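Local coordinates for protein tyrosine--tRNA ligase (Pyrococcus horikoshii, PDB 2CYC) that probably attaches tyrosine to its cognate tRNA in two steps, first activating the amino acid with ATP and then transferring it to the tRNA acceptor end, at residues D74-I79 with V119-I124; Q132-I137 with Q172-F177; S43-L48 with F262-P267; H224-L229 with V289-E294. All coordinates share one frame; numbering follows the deposited sequence.

The four contacts belong to the class I synthetase fold and fall into two pairs. Interactions 1 and 2 follow each other along the chain, with centres about 14 Å apart; helix 164-178 carries half of interaction 2 and meets interaction 1 through Asp-175 and His-76. Both touch the bound tyrosine and the second subunit. Interactions 3 and 4 alternate along the chain, with centres about 15 Å apart, and join where Leu-48 packs on Trp-292 of helix 288-297. The centres of interactions 2 and 4 are about 33 Å apart. One pair thus borders the amino-acid pocket and dimer interface; the other joins the nucleotide-binding fold to parts around the KMSKS motif.

Interaction 1. Residues D74-I79 with V119-I124; sequences DWHSWI and VLASEI. With TYR (tyrosine), chain C.
The imidazole of His-76 carries the substrate tyrosine over one face, with ligand CE2 3.4 Å from His-76 CD2, while the methyl of Ala-121 sits at the ring edge, its CB 3.8 Å from His-76 CE1. The indole of Trp-75 has the CA of Ser-122 over the rim of one face and CZ3 of Trp-78 over the rim of the opposite face; Ser-122 CB reaches Trp-75 NE1 obliquely at 3.5 Å.

The carboxylate of Asp-74 joins the two segments by both oxygens. Its CG stands between the backbone N and the carbonyl carbon (chi1 55°), a rotation that holds OD1 near the next backbone amide and turns the group to the 119-124 segment. The hydroxyl of Ser-122 donates to the syn lone pair of Asp-74 OD2, OG to OD2 2.7 Å. OD1 of Asp-74 takes two weak, bent bonds, from the amides of Ser-122 (N to OD1 3.0 Å) and Trp-75 (N to OD1 2.9 Å). Leu-120 CG lies 3.3 Å from Asp-74 OD2, so an apolar branch borders the carboxylate. An alanine at Asp-74 would remove both acceptors and is likely to leave the Ser-122 hydroxyl, and the two amides that share OD1, without this mate.

In the nucleotide-binding fold the parallel strands 69-72 and 117-120 run into this junction of helices 74-79 and 122-125; helix 87-108 covers Asp-74, helix 164-178 backs His-76, and Gln-132 of the second subunit packs on Trp-75.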
# COMPACT_ATOMS: atom_id res chain seq x y z
N ASP A 74 -13.96 -0.65 -8.44
CA ASP A 74 -14.21 -2.01 -7.95
C ASP A 74 -13.30 -2.51 -6.83
O ASP A 74 -13.81 -2.88 -5.77
CB ASP A 74 -14.29 -3.03 -9.12
CG ASP A 74 -13.06 -3.02 -10.04
OD1 ASP A 74 -12.17 -2.15 -9.91
OD2 ASP A 74 -13.01 -3.90 -10.93
N TRP A 75 -11.98 -2.53 -7.04
CA TRP A 75 -11.08 -3.00 -5.97
C TRP A 75 -11.24 -2.12 -4.74
O TRP A 75 -11.17 -2.61 -3.61
CB TRP A 75 -9.61 -2.96 -6.41
CG TRP A 75 -9.22 -4.05 -7.37
CD1 TRP A 75 -10.05 -4.75 -8.20
CD2 TRP A 75 -7.89 -4.48 -7.67
NE1 TRP A 75 -9.32 -5.59 -9.01
CE2 TRP A 75 -7.99 -5.45 -8.71
CE3 TRP A 75 -6.62 -4.15 -7.18
CZ2 TRP A 75 -6.86 -6.08 -9.26
CZ3 TRP A 75 -5.49 -4.78 -7.73
CH2 TRP A 75 -5.63 -5.73 -8.76
N HIS A 76 -11.47 -0.83 -4.96
CA HIS A 76 -11.64 0.11 -3.84
C HIS A 76 -12.84 -0.33 -3.00
O HIS A 76 -12.78 -0.33 -1.78
CB HIS A 76 -11.88 1.54 -4.35
CG HIS A 76 -10.84 2.04 -5.29
ND1 HIS A 76 -10.70 1.56 -6.58
CD2 HIS A 76 -9.92 3.03 -5.16
CE1 HIS A 76 -9.74 2.22 -7.20
NE2 HIS A 76 -9.25 3.12 -6.36
N SER A 77 -13.94 -0.67 -3.67
CA SER A 77 -15.16 -1.11 -2.99
C SER A 77 -14.93 -2.43 -2.27
O SER A 77 -15.49 -2.68 -1.20
CB SER A 77 -16.31 -1.25 -3.99
OG SER A 77 -16.56 -0.03 -4.65
N TRP A 78 -14.12 -3.29 -2.88
CA TRP A 78 -13.77 -4.59 -2.32
C TRP A 78 -13.01 -4.33 -1.01
O TRP A 78 -13.29 -4.93 0.03
CB TRP A 78 -12.92 -5.35 -3.34
CG TRP A 78 -12.08 -6.48 -2.80
CD1 TRP A 78 -12.45 -7.44 -1.90
CD2 TRP A 78 -10.72 -6.78 -3.17
NE1 TRP A 78 -11.41 -8.32 -1.69
CE2 TRP A 78 -10.33 -7.94 -2.45
CE3 TRP A 78 -9.79 -6.17 -4.04
CZ2 TRP A 78 -9.05 -8.51 -2.58
CZ3 TRP A 78 -8.52 -6.74 -4.17
CH2 TRP A 78 -8.16 -7.90 -3.43
N ILE A 79 -12.05 -3.42 -1.07
CA ILE A 79 -11.24 -3.04 0.08
C ILE A 79 -12.13 -2.45 1.17
O ILE A 79 -11.96 -2.73 2.36
CB ILE A 79 -10.19 -1.98 -0.31
CG1 ILE A 79 -9.05 -2.65 -1.07
CG2 ILE A 79 -9.70 -1.24 0.94
CD1 ILE A 79 -8.02 -1.66 -1.61
N VAL A 119 -14.80 3.57 -17.19
CA VAL A 119 -13.63 2.75 -16.90
C VAL A 119 -13.79 1.95 -15.60
O VAL A 119 -14.07 2.51 -14.54
CB VAL A 119 -12.37 3.65 -16.77
CG1 VAL A 119 -11.20 2.87 -16.21
CG2 VAL A 119 -12.00 4.22 -18.15
N LEU A 120 -13.62 0.63 -15.69
CA LEU A 120 -13.69 -0.22 -14.51
C LEU A 120 -12.28 -0.08 -13.91
O LEU A 120 -11.30 -0.33 -14.60
CB LEU A 120 -13.95 -1.68 -14.93
CG LEU A 120 -14.22 -2.68 -13.80
CD1 LEU A 120 -15.40 -2.21 -12.96
CD2 LEU A 120 -14.49 -4.07 -14.38
N ALA A 121 -12.18 0.31 -12.64
CA ALA A 121 -10.86 0.51 -12.01
C ALA A 121 -9.85 -0.60 -12.28
O ALA A 121 -8.69 -0.32 -12.59
CB ALA A 121 -11.00 0.72 -10.49
N SER A 122 -10.28 -1.84 -12.16
CA SER A 122 -9.36 -2.96 -12.38
C SER A 122 -8.65 -2.90 -13.74
O SER A 122 -7.59 -3.52 -13.90
CB SER A 122 -10.10 -4.30 -12.20
OG SER A 122 -11.30 -4.34 -12.96
N GLU A 123 -9.20 -2.16 -14.70
CA GLU A 123 -8.57 -2.02 -16.00
C GLU A 123 -7.18 -1.41 -15.80
O GLU A 123 -6.23 -1.77 -16.51
CB GLU A 123 -9.39 -1.10 -16.93
CG GLU A 123 -10.82 -1.58 -17.24
CD GLU A 123 -11.60 -0.59 -18.12
OE1 GLU A 123 -12.86 -0.65 -18.14
OE2 GLU A 123 -10.96 0.25 -18.79
N ILE A 124 -7.04 -0.48 -14.85
CA ILE A 124 -5.73 0.10 -14.61
C ILE A 124 -5.03 -0.56 -13.42
O ILE A 124 -3.81 -0.65 -13.40
CB ILE A 124 -5.77 1.65 -14.39
CG1 ILE A 124 -6.49 1.99 -13.08
CG2 ILE A 124 -6.47 2.33 -15.57
CD1 ILE A 124 -6.46 3.49 -12.74
N TYR C . -13.72 7.41 -2.50
CA TYR C . -14.85 7.59 -3.46
C TYR C . -16.19 7.44 -2.74
O TYR C . -16.18 7.03 -1.56
CB TYR C . -14.75 6.57 -4.60
CG TYR C . -13.51 6.74 -5.46
CD1 TYR C . -13.30 7.92 -6.18
CD2 TYR C . -12.56 5.73 -5.57
CE1 TYR C . -12.16 8.09 -6.98
CE2 TYR C . -11.42 5.88 -6.37
CZ TYR C . -11.23 7.06 -7.07
OH TYR C . -10.09 7.21 -7.85
OXT TYR C . -17.23 7.72 -3.36

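Interaction 2. Residues Q132-I137 with Q172-F177; sequences QTVIDI and QVADIF. With TYR (tyrosine), chain C.
Helix 164-178, which supplies tyrosine-binding residues to the pocket, is backed here by helix 128-138: the methyl of Ala-174 meets CG2 of Val-134 at 3.6 Å. The short helical segments approach to 9.0 Å between axes and cross at 115°, a steep crossing with Ala-174 at its centre.

Ile-137 does most of the reaching. Its CG1 is anti to the carbonyl carbon (chi1 -72°) and chi2 is extended, which carries CD1 onto the backbone of Ala-174. There CD1 lies 3.4 Å from Ala-174 CA, tighter than usual van der Waals contact. The same methyl comes 3.9 Å from Val-173 CG1 and approaches the Phe-177 ring obliquely. Thr-133 adds its CG2 beside the Ala-174 methyl, while its hydroxyl is bonded to His-207.

The apolar side of this helix pair thus lies behind the pocket of a class I synthetase. From helix 164-178, Gln-172 OE1 accepts from the substrate amino N at 2.9 Å, and Asp-175 OD2 accepts from the substrate phenol OH at a very short 2.5 Å. Tyr-130 OH meets Asp-175 OD1, and Gln-190 OE1, also bonded to the substrate, meets Gln-172 NE2. Trp-78 of the second subunit packs on Ile-135 and Asp-136.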
# COMPACT_ATOMS: atom_id res chain seq x y z
N GLN A 132 3.44 1.15 -9.25
CA GLN A 132 4.73 1.78 -9.03
C GLN A 132 4.44 3.24 -8.68
O GLN A 132 5.13 3.85 -7.87
CB GLN A 132 5.59 1.69 -10.28
CG GLN A 132 6.94 2.39 -10.14
CD GLN A 132 7.87 2.11 -11.30
OE1 GLN A 132 7.45 2.07 -12.46
NE2 GLN A 132 9.16 1.92 -11.00
N THR A 133 3.39 3.78 -9.28
CA THR A 133 3.00 5.16 -9.01
C THR A 133 2.29 5.26 -7.65
O THR A 133 2.37 6.28 -6.98
CB THR A 133 2.15 5.72 -10.18
OG1 THR A 133 3.06 6.21 -11.18
CG2 THR A 133 1.22 6.85 -9.74
N VAL A 134 1.62 4.19 -7.22
CA VAL A 134 1.00 4.22 -5.90
C VAL A 134 2.16 4.38 -4.90
O VAL A 134 2.09 5.15 -3.94
CB VAL A 134 0.24 2.91 -5.57
CG1 VAL A 134 -0.05 2.85 -4.07
CG2 VAL A 134 -1.09 2.85 -6.35
N ILE A 135 3.25 3.64 -5.15
CA ILE A 135 4.43 3.70 -4.30
C ILE A 135 5.08 5.09 -4.36
O ILE A 135 5.39 5.68 -3.33
CB ILE A 135 5.51 2.67 -4.73
CG1 ILE A 135 4.98 1.24 -4.59
CG2 ILE A 135 6.77 2.86 -3.89
CD1 ILE A 135 4.57 0.89 -3.19
N ASP A 136 5.27 5.59 -5.57
CA ASP A 136 5.89 6.90 -5.78
C ASP A 136 5.17 7.98 -4.99
O ASP A 136 5.79 8.82 -4.33
CB ASP A 136 5.87 7.24 -7.28
CG ASP A 136 6.65 8.50 -7.60
OD1 ASP A 136 7.66 8.77 -6.91
OD2 ASP A 136 6.26 9.20 -8.56
N ILE A 137 3.84 7.96 -5.06
CA ILE A 137 3.02 8.91 -4.33
C ILE A 137 3.18 8.67 -2.82
O ILE A 137 3.35 9.61 -2.04
CB ILE A 137 1.54 8.73 -4.72
CG1 ILE A 137 1.32 9.26 -6.14
CG2 ILE A 137 0.64 9.43 -3.70
CD1 ILE A 137 0.04 8.70 -6.81
N GLN A 172 -6.58 6.22 -4.69
CA GLN A 172 -7.44 7.26 -5.25
C GLN A 172 -6.58 8.36 -5.85
O GLN A 172 -6.90 8.88 -6.92
CB GLN A 172 -8.38 7.86 -4.18
CG GLN A 172 -9.39 8.89 -4.75
CD GLN A 172 -10.66 9.04 -3.90
OE1 GLN A 172 -10.99 8.15 -3.12
NE2 GLN A 172 -11.38 10.15 -4.08
N VAL A 173 -5.50 8.72 -5.17
CA VAL A 173 -4.62 9.75 -5.71
C VAL A 173 -3.94 9.24 -6.98
O VAL A 173 -3.86 9.96 -7.98
CB VAL A 173 -3.57 10.18 -4.66
CG1 VAL A 173 -2.55 11.11 -5.28
CG2 VAL A 173 -4.28 10.87 -3.50
N ALA A 174 -3.46 8.00 -6.95
CA ALA A 174 -2.80 7.38 -8.10
C ALA A 174 -3.74 7.29 -9.30
O ALA A 174 -3.33 7.47 -10.45
CB ALA A 174 -2.28 5.98 -7.72
N ASP A 175 -5.01 7.01 -9.03
CA ASP A 175 -6.01 6.92 -10.10
C ASP A 175 -6.01 8.21 -10.90
O ASP A 175 -6.23 8.19 -12.12
CB ASP A 175 -7.42 6.72 -9.52
CG ASP A 175 -7.59 5.39 -8.84
OD1 ASP A 175 -6.83 4.45 -9.15
OD2 ASP A 175 -8.50 5.29 -7.99
N ILE A 176 -5.80 9.33 -10.22
CA ILE A 176 -5.80 10.61 -10.88
C ILE A 176 -4.61 10.76 -11.84
O ILE A 176 -4.78 11.06 -13.02
CB ILE A 176 -5.78 11.78 -9.84
CG1 ILE A 176 -7.14 11.86 -9.14
CG2 ILE A 176 -5.42 13.10 -10.53
CD1 ILE A 176 -7.18 12.77 -7.92
N PHE A 177 -3.41 10.54 -11.33
CA PHE A 177 -2.23 10.70 -12.15
C PHE A 177 -2.05 9.65 -13.23
O PHE A 177 -1.61 9.97 -14.33
CB PHE A 177 -1.00 10.80 -11.25
CG PHE A 177 -1.02 12.03 -10.40
CD1 PHE A 177 -0.73 13.28 -10.96
CD2 PHE A 177 -1.44 11.97 -9.07
CE1 PHE A 177 -0.87 14.45 -10.21
CE2 PHE A 177 -1.58 13.14 -8.31
CZ PHE A 177 -1.29 14.38 -8.88
N TYR C . -13.72 7.41 -2.50
CA TYR C . -14.85 7.59 -3.46
C TYR C . -16.19 7.44 -2.74
O TYR C . -16.18 7.03 -1.56
CB TYR C . -14.75 6.57 -4.60
CG TYR C . -13.51 6.74 -5.46
CD1 TYR C . -13.30 7.92 -6.18
CD2 TYR C . -12.56 5.73 -5.57
CE1 TYR C . -12.16 8.09 -6.98
CE2 TYR C . -11.42 5.88 -6.37
CZ TYR C . -11.23 7.06 -7.07
OH TYR C . -10.09 7.21 -7.85
OXT TYR C . -17.23 7.72 -3.36

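Interaction 3. Residues S43-L48 with F262-P267; sequences SGYIHL and FIHDSP
Tyr-45 CB rests over one face of the Phe-262 ring, 3.9 Å from its centroid and 23° off the normal, a CH-pi contact at the more open side of this junction. The Tyr-45 ring also turns its edge to that face. His-264 brings an edge to Tyr-45, with CE1 3.3 Å from Tyr-45 CD2, and the two side chains cross at about a right angle. His-264 CG stands between its backbone N and carbonyl carbon (chi1 39°), which swings the imidazole to Tyr-45, while NE2 bonds to Tyr-97. These three aromatic side chains form a partly exposed cluster.

The tighter part is linked through the backbone. His-47 and Phe-262 form a single beta bridge, and Ile-263 N donates to Ile-46 O at 3.1 Å, with 166° at the hydrogen. A type I turn from Phe-262 to Asp-265 shapes the second segment, and Asp-265 OD2 takes the Phe-262 amide from above the carboxylate plane. His-47, which probably begins the counterpart of the class I HIGH signature, N-caps helix 48-63 through a weak ND1 bond to Gly-49 N, while its NE2 is bonded to Ser-253 of the KMSKS motif; the bridge therefore ties the start of that helix to the chain following the motif.

A serine in place of Phe-262 has no ring to lie under Tyr-45, and would probably leave Tyr-45 CB without its aromatic face and a gap beside His-47, whose CB lies 3.8 Å from Phe-262 CD2. In the buried part, Ile-263 CD1 packs 4.0 Å from Ile-46 CB, and the Ile-263 and Leu-48 side chains slide past each other, CG2 to CD2 4.1 Å.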
# COMPACT_ATOMS: atom_id res chain seq x y z
N SER A 43 -21.84 -0.15 -4.40
CA SER A 43 -22.42 -0.76 -3.20
C SER A 43 -23.87 -0.46 -2.88
O SER A 43 -24.25 -0.50 -1.71
CB SER A 43 -21.60 -0.35 -1.98
OG SER A 43 -21.71 1.05 -1.78
N GLY A 44 -24.68 -0.15 -3.89
CA GLY A 44 -26.07 0.13 -3.62
C GLY A 44 -26.76 0.92 -4.72
O GLY A 44 -26.16 1.21 -5.76
N TYR A 45 -28.02 1.25 -4.49
CA TYR A 45 -28.81 2.01 -5.45
C TYR A 45 -28.29 3.43 -5.56
O TYR A 45 -27.80 4.00 -4.59
CB TYR A 45 -30.29 2.01 -5.05
CG TYR A 45 -30.92 0.64 -5.09
CD1 TYR A 45 -31.24 -0.04 -3.91
CD2 TYR A 45 -31.17 0.00 -6.30
CE1 TYR A 45 -31.81 -1.31 -3.94
CE2 TYR A 45 -31.74 -1.27 -6.35
CZ TYR A 45 -32.05 -1.93 -5.17
OH TYR A 45 -32.60 -3.19 -5.21
N ILE A 46 -28.38 3.99 -6.76
CA ILE A 46 -27.91 5.34 -7.01
C ILE A 46 -28.93 6.37 -6.52
O ILE A 46 -30.02 6.49 -7.09
CB ILE A 46 -27.67 5.55 -8.52
CG1 ILE A 46 -26.53 4.64 -8.99
CG2 ILE A 46 -27.36 7.03 -8.80
CD1 ILE A 46 -26.44 4.52 -10.51
N HIS A 47 -28.59 7.10 -5.45
CA HIS A 47 -29.50 8.12 -4.93
C HIS A 47 -29.28 9.40 -5.73
O HIS A 47 -28.32 9.49 -6.49
CB HIS A 47 -29.28 8.33 -3.42
CG HIS A 47 -27.93 8.86 -3.06
ND1 HIS A 47 -27.55 10.16 -3.28
CD2 HIS A 47 -26.87 8.26 -2.45
CE1 HIS A 47 -26.33 10.35 -2.83
NE2 HIS A 47 -25.89 9.21 -2.32
N LEU A 48 -30.16 10.39 -5.57
CA LEU A 48 -30.07 11.63 -6.35
C LEU A 48 -28.76 12.40 -6.27
O LEU A 48 -28.35 13.04 -7.25
CB LEU A 48 -31.23 12.58 -6.00
CG LEU A 48 -32.63 11.97 -6.08
CD1 LEU A 48 -33.69 13.06 -5.94
CD2 LEU A 48 -32.79 11.24 -7.40
N PHE A 262 -33.99 7.42 -4.77
CA PHE A 262 -33.17 6.80 -5.80
C PHE A 262 -33.71 7.17 -7.19
O PHE A 262 -34.91 7.40 -7.36
CB PHE A 262 -33.14 5.29 -5.59
CG PHE A 262 -32.67 4.91 -4.20
CD1 PHE A 262 -33.53 4.31 -3.30
CD2 PHE A 262 -31.36 5.17 -3.80
CE1 PHE A 262 -33.11 3.98 -2.01
CE2 PHE A 262 -30.93 4.85 -2.51
CZ PHE A 262 -31.80 4.26 -1.62
N ILE A 263 -32.81 7.23 -8.16
CA ILE A 263 -33.20 7.64 -9.51
C ILE A 263 -34.35 6.86 -10.11
O ILE A 263 -35.12 7.41 -10.90
CB ILE A 263 -31.99 7.62 -10.48
CG1 ILE A 263 -31.37 6.22 -10.53
CG2 ILE A 263 -30.94 8.63 -10.03
CD1 ILE A 263 -30.23 6.12 -11.53
N HIS A 264 -34.49 5.59 -9.73
CA HIS A 264 -35.58 4.77 -10.26
C HIS A 264 -36.74 4.54 -9.29
O HIS A 264 -37.56 3.65 -9.52
CB HIS A 264 -35.02 3.43 -10.76
CG HIS A 264 -33.95 2.87 -9.88
ND1 HIS A 264 -34.19 2.48 -8.58
CD2 HIS A 264 -32.63 2.70 -10.09
CE1 HIS A 264 -33.05 2.10 -8.02
NE2 HIS A 264 -32.09 2.22 -8.92
N ASP A 265 -36.82 5.32 -8.22
CA ASP A 265 -37.94 5.15 -7.29
C ASP A 265 -39.27 5.41 -8.03
O ASP A 265 -39.36 6.29 -8.88
CB ASP A 265 -37.83 6.12 -6.11
CG ASP A 265 -36.93 5.60 -4.99
OD1 ASP A 265 -36.60 4.39 -5.01
OD2 ASP A 265 -36.58 6.40 -4.09
N SER A 266 -40.30 4.64 -7.70
CA SER A 266 -41.60 4.81 -8.36
C SER A 266 -42.22 6.15 -7.98
O SER A 266 -41.80 6.80 -7.01
CB SER A 266 -42.55 3.69 -7.95
OG SER A 266 -42.97 3.85 -6.60
N PRO A 267 -43.23 6.60 -8.75
CA PRO A 267 -43.88 7.88 -8.44
C PRO A 267 -44.41 7.87 -7.01
O PRO A 267 -44.28 8.85 -6.29
CB PRO A 267 -44.99 7.96 -9.48
CG PRO A 267 -44.40 7.23 -10.66
CD PRO A 267 -43.78 6.02 -9.99

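Interaction 4. Residues H224-L229 with V289-E294; sequences HLLLGL and VLDWVE
With CG anti to the backbone N in both residues (chi1 176° in His-224, -173° in Asp-291), imidazole and carboxylate come at each other from opposite directions. NE2 of His-224 donates to the syn lone pair of Asp-291 OD2 at 2.7 Å, the acceptor tilted a little from the ring plane and the two flat groups 56° apart. A weak second bond runs from the same NE2 to Asp-291 OD1.

OD1 has a stronger donor in the backbone: Leu-227 N lies 2.9 Å from Asp-291 OD1, on its anti side and out of the carboxylate plane, in a nearly straight bond. Asp-291 therefore grips the loop at two points, a side chain and an amide three residues on, and its negative charge would probably favour a protonated His-224.

The contact packs the loop following strand 214-223 across helix 288-297, near the KMSKS motif of this class I synthetase. Leu-226 and Gly-228 make backbone hydrogen bonds to Met-252, within the motif, and Met-250, just before it.

The next residue of the helix, Trp-292, meets the loop by its edge and a face. Trp-292 NE1 donates to Leu-227 O at 2.8 Å, the bond lying in the carbonyl plane and close to the indole plane. Leu-229 crosses the indole at about a right angle and sets CD2 over the six-membered ring, 3.7 Å from its centroid and nearly on the normal; its CD1 lies 3.6 Å from Trp-292 CH2. Leu-226 CB approaches the indole obliquely, 4.0 Å from Trp-292 NE1, and the Tyr-295 ring stacks on His-224.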
# COMPACT_ATOMS: atom_id res chain seq x y z
N HIS A 224 -21.69 20.02 -4.35
CA HIS A 224 -22.47 20.02 -3.13
C HIS A 224 -23.03 18.63 -2.80
O HIS A 224 -23.43 17.88 -3.70
CB HIS A 224 -23.62 21.03 -3.29
CG HIS A 224 -24.58 21.06 -2.14
ND1 HIS A 224 -24.29 21.68 -0.94
CD2 HIS A 224 -25.83 20.57 -2.02
CE1 HIS A 224 -25.32 21.57 -0.13
NE2 HIS A 224 -26.28 20.90 -0.76
N LEU A 225 -23.04 18.29 -1.52
CA LEU A 225 -23.59 17.00 -1.09
C LEU A 225 -25.05 17.20 -0.67
O LEU A 225 -25.33 17.87 0.31
CB LEU A 225 -22.78 16.45 0.08
CG LEU A 225 -21.28 16.22 -0.12
CD1 LEU A 225 -20.67 15.71 1.19
CD2 LEU A 225 -21.06 15.20 -1.25
N LEU A 226 -25.99 16.62 -1.42
CA LEU A 226 -27.39 16.76 -1.05
C LEU A 226 -27.66 16.04 0.28
O LEU A 226 -27.16 14.94 0.52
CB LEU A 226 -28.31 16.17 -2.13
CG LEU A 226 -28.36 16.85 -3.51
CD1 LEU A 226 -29.29 16.05 -4.42
CD2 LEU A 226 -28.87 18.28 -3.37
N LEU A 227 -28.44 16.68 1.14
CA LEU A 227 -28.80 16.11 2.44
C LEU A 227 -29.85 15.02 2.31
O LEU A 227 -30.65 15.02 1.37
CB LEU A 227 -29.36 17.19 3.36
CG LEU A 227 -28.40 18.28 3.81
CD1 LEU A 227 -29.17 19.36 4.57
CD2 LEU A 227 -27.29 17.67 4.68
N GLY A 228 -29.84 14.08 3.26
CA GLY A 228 -30.85 13.05 3.27
C GLY A 228 -32.12 13.76 3.75
O GLY A 228 -32.03 14.86 4.30
N LEU A 229 -33.29 13.15 3.58
CA LEU A 229 -34.54 13.79 3.98
C LEU A 229 -34.93 13.62 5.44
O LEU A 229 -35.89 14.23 5.90
CB LEU A 229 -35.67 13.27 3.09
CG LEU A 229 -35.48 13.53 1.59
CD1 LEU A 229 -36.56 12.81 0.79
CD2 LEU A 229 -35.51 15.03 1.33
N VAL A 289 -35.41 19.64 2.21
CA VAL A 289 -36.24 19.92 1.06
C VAL A 289 -35.78 21.16 0.30
O VAL A 289 -35.68 21.13 -0.93
CB VAL A 289 -37.73 20.09 1.45
CG1 VAL A 289 -38.54 20.45 0.21
CG2 VAL A 289 -38.26 18.79 2.06
N LEU A 290 -35.49 22.25 1.02
CA LEU A 290 -35.03 23.47 0.36
C LEU A 290 -33.66 23.19 -0.28
O LEU A 290 -33.32 23.78 -1.31
CB LEU A 290 -34.91 24.64 1.35
CG LEU A 290 -36.19 25.32 1.86
CD1 LEU A 290 -35.82 26.38 2.90
CD2 LEU A 290 -36.96 25.96 0.69
N ASP A 291 -32.88 22.31 0.34
CA ASP A 291 -31.56 21.93 -0.15
C ASP A 291 -31.72 21.35 -1.56
O ASP A 291 -30.99 21.70 -2.49
CB ASP A 291 -30.95 20.90 0.80
CG ASP A 291 -29.49 20.56 0.46
OD1 ASP A 291 -29.20 19.37 0.20
OD2 ASP A 291 -28.64 21.47 0.46
N TRP A 292 -32.70 20.46 -1.72
CA TRP A 292 -32.98 19.83 -3.01
C TRP A 292 -33.55 20.84 -4.01
O TRP A 292 -33.25 20.79 -5.21
CB TRP A 292 -33.95 18.66 -2.82
CG TRP A 292 -33.35 17.45 -2.14
CD1 TRP A 292 -32.27 17.44 -1.29
CD2 TRP A 292 -33.81 16.09 -2.21
NE1 TRP A 292 -32.04 16.17 -0.83
CE2 TRP A 292 -32.97 15.32 -1.37
CE3 TRP A 292 -34.86 15.45 -2.89
CZ2 TRP A 292 -33.14 13.93 -1.20
CZ3 TRP A 292 -35.03 14.06 -2.72
CH2 TRP A 292 -34.17 13.32 -1.88
N VAL A 293 -34.38 21.75 -3.51
CA VAL A 293 -34.97 22.77 -4.37
C VAL A 293 -33.86 23.66 -4.94
O VAL A 293 -33.84 23.97 -6.12
CB VAL A 293 -35.98 23.69 -3.59
CG1 VAL A 293 -36.34 24.91 -4.43
CG2 VAL A 293 -37.24 22.91 -3.24
N GLU A 294 -32.93 24.06 -4.09
CA GLU A 294 -31.85 24.92 -4.54
C GLU A 294 -30.90 24.27 -5.54
O GLU A 294 -30.61 24.86 -6.57
CB GLU A 294 -31.02 25.42 -3.36
CG GLU A 294 -29.92 26.39 -3.82
CD GLU A 294 -29.12 26.97 -2.67
OE1 GLU A 294 -28.31 27.88 -2.93
OE2 GLU A 294 -29.30 26.52 -1.52